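Local structure of iron-binding protein (Staphylococcus epidermidis, 4M7O) at residues A78-I83 / K103-V108; D215-T220 / I241-N246. The protein probably captures an iron complex between its two lobes, as the solute-binding component of an ABC-type uptake system. One frame throughout, in Å; residues are numbered along the deposited sequence.

Contact 1 of 2, residues A78-I83 / K103-V108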
loop_
_atom_site.group_PDB
_atom_site.type_symbol
_atom_site.label_atom_id
_atom_site.label_comp_id
_atom_site.label_asym_id
_atom_site.label_seq_id
_atom_site.Cartn_x
_atom_site.Cartn_y
_atom_site.Cartn_z
ATOM N N ALA A 78 18.766 -9.374 -19.589
ATOM C CA ALA A 78 17.395 -9.865 -19.674
ATOM C C ALA A 78 16.686 -9.288 -20.895
ATOM O O ALA A 78 15.579 -9.732 -21.258
ATOM C CB ALA A 78 16.623 -9.511 -18.408
ATOM N N LYS A 79 17.333 -8.300 -21.514
ATOM C CA LYS A 79 16.836 -7.646 -22.726
ATOM C C LYS A 79 15.374 -7.199 -22.669
ATOM O O LYS A 79 14.602 -7.543 -23.557
ATOM C CB LYS A 79 17.047 -8.551 -23.939
ATOM C CG LYS A 79 18.519 -8.715 -24.348
ATOM C CD LYS A 79 18.628 -9.620 -25.561
ATOM N N PRO A 80 14.999 -6.403 -21.649
ATOM C CA PRO A 80 13.609 -5.956 -21.506
ATOM C C PRO A 80 13.273 -4.843 -22.491
ATOM O O PRO A 80 14.169 -4.090 -22.886
ATOM C CB PRO A 80 13.580 -5.379 -20.083
ATOM C CG PRO A 80 14.958 -4.813 -19.909
ATOM C CD PRO A 80 15.884 -5.751 -20.669
ATOM N N ASP A 81 12.006 -4.751 -22.889
ATOM C CA ASP A 81 11.538 -3.604 -23.661
ATOM C C ASP A 81 10.720 -2.660 -22.771
ATOM O O ASP A 81 10.406 -1.534 -23.166
ATOM C CB ASP A 81 10.730 -4.040 -24.890
ATOM C CG ASP A 81 9.646 -5.061 -24.557
ATOM O OD1 ASP A 81 9.329 -5.263 -23.362
ATOM O OD2 ASP A 81 9.096 -5.667 -25.505
ATOM N N LEU A 82 10.386 -3.119 -21.566
ATOM C CA LEU A 82 9.720 -2.262 -20.587
ATOM C C LEU A 82 10.169 -2.611 -19.176
ATOM O O LEU A 82 10.156 -3.783 -18.784
ATOM C CB LEU A 82 8.197 -2.407 -20.680
ATOM C CG LEU A 82 7.415 -1.637 -19.609
ATOM C CD1 LEU A 82 7.563 -0.139 -19.830
ATOM C CD2 LEU A 82 5.942 -2.042 -19.601
ATOM N N ILE A 83 10.579 -1.603 -18.415
ATOM C CA ILE A 83 10.812 -1.804 -16.989
ATOM C C ILE A 83 9.810 -0.962 -16.228
ATOM O O ILE A 83 9.866 0.276 -16.246
ATOM C CB ILE A 83 12.213 -1.391 -16.550
ATOM C CG1 ILE A 83 13.270 -2.192 -17.310
ATOM C CG2 ILE A 83 12.370 -1.572 -15.034
ATOM C CD1 ILE A 83 14.669 -1.662 -17.101
ATOM N N LYS A 103 20.080 3.314 -22.845
ATOM C CA LYS A 103 20.216 2.285 -23.872
ATOM C C LYS A 103 18.911 2.120 -24.654
ATOM O O LYS A 103 18.822 1.276 -25.547
ATOM C CB LYS A 103 20.622 0.938 -23.253
ATOM C CG LYS A 103 21.765 1.018 -22.243
ATOM C CD LYS A 103 23.035 0.345 -22.752
ATOM N N GLY A 104 17.894 2.909 -24.303
ATOM C CA GLY A 104 16.634 2.897 -25.031
ATOM C C GLY A 104 15.566 1.949 -24.503
ATOM O O GLY A 104 14.559 1.690 -25.172
ATOM N N VAL A 105 15.769 1.411 -23.307
ATOM C CA VAL A 105 14.716 0.629 -22.687
ATOM C C VAL A 105 13.691 1.608 -22.116
ATOM O O VAL A 105 14.061 2.609 -21.500
ATOM C CB VAL A 105 15.269 -0.289 -21.583
ATOM C CG1 VAL A 105 14.145 -0.956 -20.830
ATOM C CG2 VAL A 105 16.205 -1.339 -22.180
ATOM N N LYS A 106 12.409 1.341 -22.343
ATOM C CA LYS A 106 11.342 2.188 -21.815
ATOM C C LYS A 106 11.261 1.978 -20.299
ATOM O O LYS A 106 11.032 0.863 -19.834
ATOM C CB LYS A 106 10.014 1.828 -22.491
ATOM C CG LYS A 106 8.783 2.576 -21.979
ATOM C CD LYS A 106 8.713 4.021 -22.481
ATOM C CE LYS A 106 7.436 4.706 -21.973
ATOM N NZ LYS A 106 7.298 6.109 -22.461
ATOM N N VAL A 107 11.493 3.041 -19.530
ATOM C CA VAL A 107 11.475 2.935 -18.072
ATOM C C VAL A 107 10.377 3.815 -17.492
ATOM O O VAL A 107 10.379 5.033 -17.696
ATOM C CB VAL A 107 12.820 3.356 -17.461
ATOM C CG1 VAL A 107 12.748 3.294 -15.934
ATOM C CG2 VAL A 107 13.949 2.471 -17.998
ATOM N N VAL A 108 9.446 3.199 -16.771
ATOM C CA VAL A 108 8.299 3.926 -16.238
ATOM C C VAL A 108 8.175 3.800 -14.726
ATOM O O VAL A 108 8.268 2.704 -14.169
ATOM C CB VAL A 108 6.987 3.465 -16.905
ATOM C CG1 VAL A 108 5.785 4.143 -16.248
ATOM C CG2 VAL A 108 7.025 3.774 -18.392
#
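The carbonyl oxygen of Lys106 is the polar centre here, bonded by Ile83 N and also approached by the alpha C-H of Leu82. Ile83 N donates to Lys106 O over 2.9 Å with a nearly straight N-H...O angle of 171°, and Leu82 CA adds a CA-H...O contact to the same oxygen at 3.5 Å. One step on, Val108 N returns a bond to Ile83 O at 3.0 Å and 175°, so Ile83 uses both of its backbone polar groups on the 106-110 strand, the usual pattern of parallel strands. Ile83 and Val107 send their side chains to one face of the sheet, where Leu97, Leu100 and Lys101 of helix 94-102 cover them. On that side Ile83 CD1 lies 3.8 Å from Val105 CG1, the two side chains crossing at about a right angle. Val105 also brings both methyls up to the backbone oxygen of Pro80, CG2 being 3.5 Å from Pro80 O. Leu82 faces the other way. With CG anti to the backbone N (chi1 175°), it runs alongside the first part of Lys106, pointing the same way, and Leu82 CD1 rests 3.7 Å from Lys106 CG before the lysine's amino end leads off. The Asp81 carboxylate is spent on the backbone N-H groups of His23 and Arg24. Two straight bonds thus fix the register of the outermost strand in a beta-alpha-beta unit, while apolar contacts are made on both faces and neither the Lys106 amine nor the Asp81 carboxylate bonds across the pair.

Contact 2 of 2, residues D215-T220 / I241-N246; sequences DILIST and INAVKN
Ala243 is pressed against the start of the 216-219 strand, and this is the tight part of the contact. Its methyl sits over the peptide that joins Asp215 to Ile216: Ala243 CB is 3.3 Å from Asp215 O and 3.5 Å from Ile216 N. The alpha carbon approaches too, with a CA-H...O contact of 3.2 Å from Ala243 CA to Asp215 O, though bent to 128° at the hydrogen. Leu217 closes in on the same methyl, its CG 3.6 Å from Ala243 CB. A chi1 of -45° sets Leu217 CG anti to the carbonyl carbon and beside the backbone N; from there the side chain reaches across to the helix, and Leu217 CD1 meets Val244 CG2 more distantly, at 4.1 Å. Tyr228 and Ile232 of helix 225-234 pack against this apolar patch as well. The other flank is polar and partly open to solvent. There Asp215 and Asn242 run side by side, their carboxylate and amide planes 33° apart, with Asn242 ND2 donating to Asp215 OD1. The modelled separation of those two atoms, 2.5 Å, is too short for its exact value to be trusted, and both residues touch a crystal neighbour. The carboxylate's other oxygen, OD2, accepts from Glu162 N of the adjacent strand, while Asn213 OD1 takes the N-H of Asn242 at the helix start. Helices 225-234 and 242-245 both lie in the crossover from strand 216-219 to its parallel neighbour 249-251, a layered alpha/beta arrangement as in the second lobe of periplasmic binding proteins.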
loop_
_atom_site.group_PDB
_atom_site.type_symbol
_atom_site.label_atom_id
_atom_site.label_comp_id
_atom_site.label_asym_id
_atom_site.label_seq_id
_atom_site.Cartn_x
_atom_site.Cartn_y
_atom_site.Cartn_z
ATOM N N ASP A 215 -10.475 6.361 20.102
ATOM C CA ASP A 215 -11.264 5.229 20.565
ATOM C C ASP A 215 -10.598 3.924 20.142
ATOM O O ASP A 215 -10.877 2.866 20.689
ATOM C CB ASP A 215 -12.667 5.319 19.977
ATOM C CG ASP A 215 -13.334 6.659 20.266
ATOM O OD1 ASP A 215 -13.440 7.041 21.458
ATOM O OD2 ASP A 215 -13.740 7.341 19.296
ATOM N N ILE A 216 -9.711 4.000 19.157
ATOM C CA ILE A 216 -9.052 2.816 18.627
ATOM C C ILE A 216 -7.611 3.186 18.273
ATOM O O ILE A 216 -7.381 4.248 17.692
ATOM C CB ILE A 216 -9.752 2.335 17.333
ATOM C CG1 ILE A 216 -11.266 2.192 17.554
ATOM C CG2 ILE A 216 -9.137 1.039 16.825
ATOM C CD1 ILE A 216 -12.036 1.757 16.335
ATOM N N LEU A 217 -6.649 2.336 18.638
ATOM C CA LEU A 217 -5.254 2.509 18.201
ATOM C C LEU A 217 -4.935 1.410 17.199
ATOM O O LEU A 217 -5.223 0.227 17.436
ATOM C CB LEU A 217 -4.279 2.401 19.376
ATOM C CG LEU A 217 -4.626 3.155 20.664
ATOM C CD1 LEU A 217 -3.548 2.946 21.746
ATOM C CD2 LEU A 217 -4.763 4.640 20.373
ATOM N N ILE A 218 -4.362 1.785 16.064
ATOM C CA ILE A 218 -3.931 0.778 15.099
ATOM C C ILE A 218 -2.502 1.054 14.691
ATOM O O ILE A 218 -2.221 2.095 14.094
ATOM C CB ILE A 218 -4.801 0.788 13.831
ATOM C CG1 ILE A 218 -6.276 0.616 14.200
ATOM C CG2 ILE A 218 -4.328 -0.293 12.830
ATOM C CD1 ILE A 218 -7.184 0.456 13.024
ATOM N N SER A 219 -1.600 0.132 15.018
ATOM C CA SER A 219 -0.220 0.225 14.550
ATOM C C SER A 219 -0.071 -0.425 13.181
ATOM O O SER A 219 -0.580 -1.523 12.942
ATOM C CB SER A 219 0.725 -0.473 15.516
ATOM O OG SER A 219 1.948 -0.736 14.850
ATOM N N THR A 220 0.633 0.240 12.274
ATOM C CA THR A 220 0.759 -0.288 10.920
ATOM C C THR A 220 2.143 -0.839 10.641
ATOM O O THR A 220 2.545 -0.956 9.487
ATOM C CB THR A 220 0.420 0.778 9.874
ATOM O OG1 THR A 220 1.364 1.859 9.969
ATOM C CG2 THR A 220 -0.973 1.305 10.124
ATOM N N ILE A 241 -6.598 6.820 27.927
ATOM C CA ILE A 241 -7.212 6.818 26.589
ATOM C C ILE A 241 -8.386 5.838 26.376
ATOM O O ILE A 241 -8.307 4.685 26.815
ATOM C CB ILE A 241 -6.111 6.552 25.533
ATOM C CG1 ILE A 241 -5.000 7.602 25.639
ATOM C CG2 ILE A 241 -6.676 6.511 24.119
ATOM C CD1 ILE A 241 -3.857 7.344 24.643
ATOM N N ASN A 242 -9.463 6.315 25.724
ATOM C CA ASN A 242 -10.647 5.507 25.374
ATOM C C ASN A 242 -10.196 4.116 24.881
ATOM O O ASN A 242 -10.556 3.090 25.449
ATOM C CB ASN A 242 -11.454 6.170 24.225
ATOM C CG ASN A 242 -12.404 7.314 24.675
ATOM O OD1 ASN A 242 -12.225 7.942 25.711
ATOM N ND2 ASN A 242 -13.413 7.593 23.845
ATOM N N ALA A 243 -9.377 4.117 23.826
ATOM C CA ALA A 243 -8.886 2.887 23.188
ATOM C C ALA A 243 -8.241 1.886 24.143
ATOM O O ALA A 243 -8.479 0.693 24.036
ATOM C CB ALA A 243 -7.915 3.226 22.072
ATOM N N VAL A 244 -7.407 2.367 25.056
ATOM C CA VAL A 244 -6.732 1.467 25.981
ATOM C C VAL A 244 -7.716 0.886 26.998
ATOM O O VAL A 244 -7.650 -0.303 27.302
ATOM C CB VAL A 244 -5.549 2.149 26.693
ATOM C CG1 VAL A 244 -4.817 1.153 27.581
ATOM C CG2 VAL A 244 -4.591 2.746 25.669
ATOM N N LYS A 245 -8.637 1.715 27.497
ATOM C CA LYS A 245 -9.651 1.273 28.467
ATOM C C LYS A 245 -10.613 0.234 27.878
ATOM O O LYS A 245 -11.069 -0.671 28.579
ATOM C CB LYS A 245 -10.457 2.468 29.006
ATOM C CG LYS A 245 -9.700 3.368 29.970
ATOM N N ASN A 246 -10.927 0.385 26.596
ATOM C CA ASN A 246 -11.852 -0.509 25.908
ATOM C C ASN A 246 -11.137 -1.614 25.131
ATOM O O ASN A 246 -11.779 -2.385 24.413
ATOM C CB ASN A 246 -12.759 0.289 24.965
ATOM C CG ASN A 246 -13.631 1.287 25.705
ATOM O OD1 ASN A 246 -14.045 1.044 26.835
ATOM N ND2 ASN A 246 -13.912 2.418 25.068
#

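Contact 1 and contact 2 lie on opposite sides of the chain's centre, their centres 47 Å apart and their nearest atoms about 25 Å apart, and they share no secondary-structure element. Both are partly buried. Contact 1 joins two strands at the margin of the five-stranded parallel sheet, so main-chain hydrogen bonds carry it and side chains pack on two faces. In contact 2 a short helix packs against the beginning of one strand of the mixed sheet: a small methyl lets the backbones come close, and the one hydrogen bond between the segments is made by side chains at the partly exposed margin. Each belongs to a different sheet of the two-lobed alpha/beta fold.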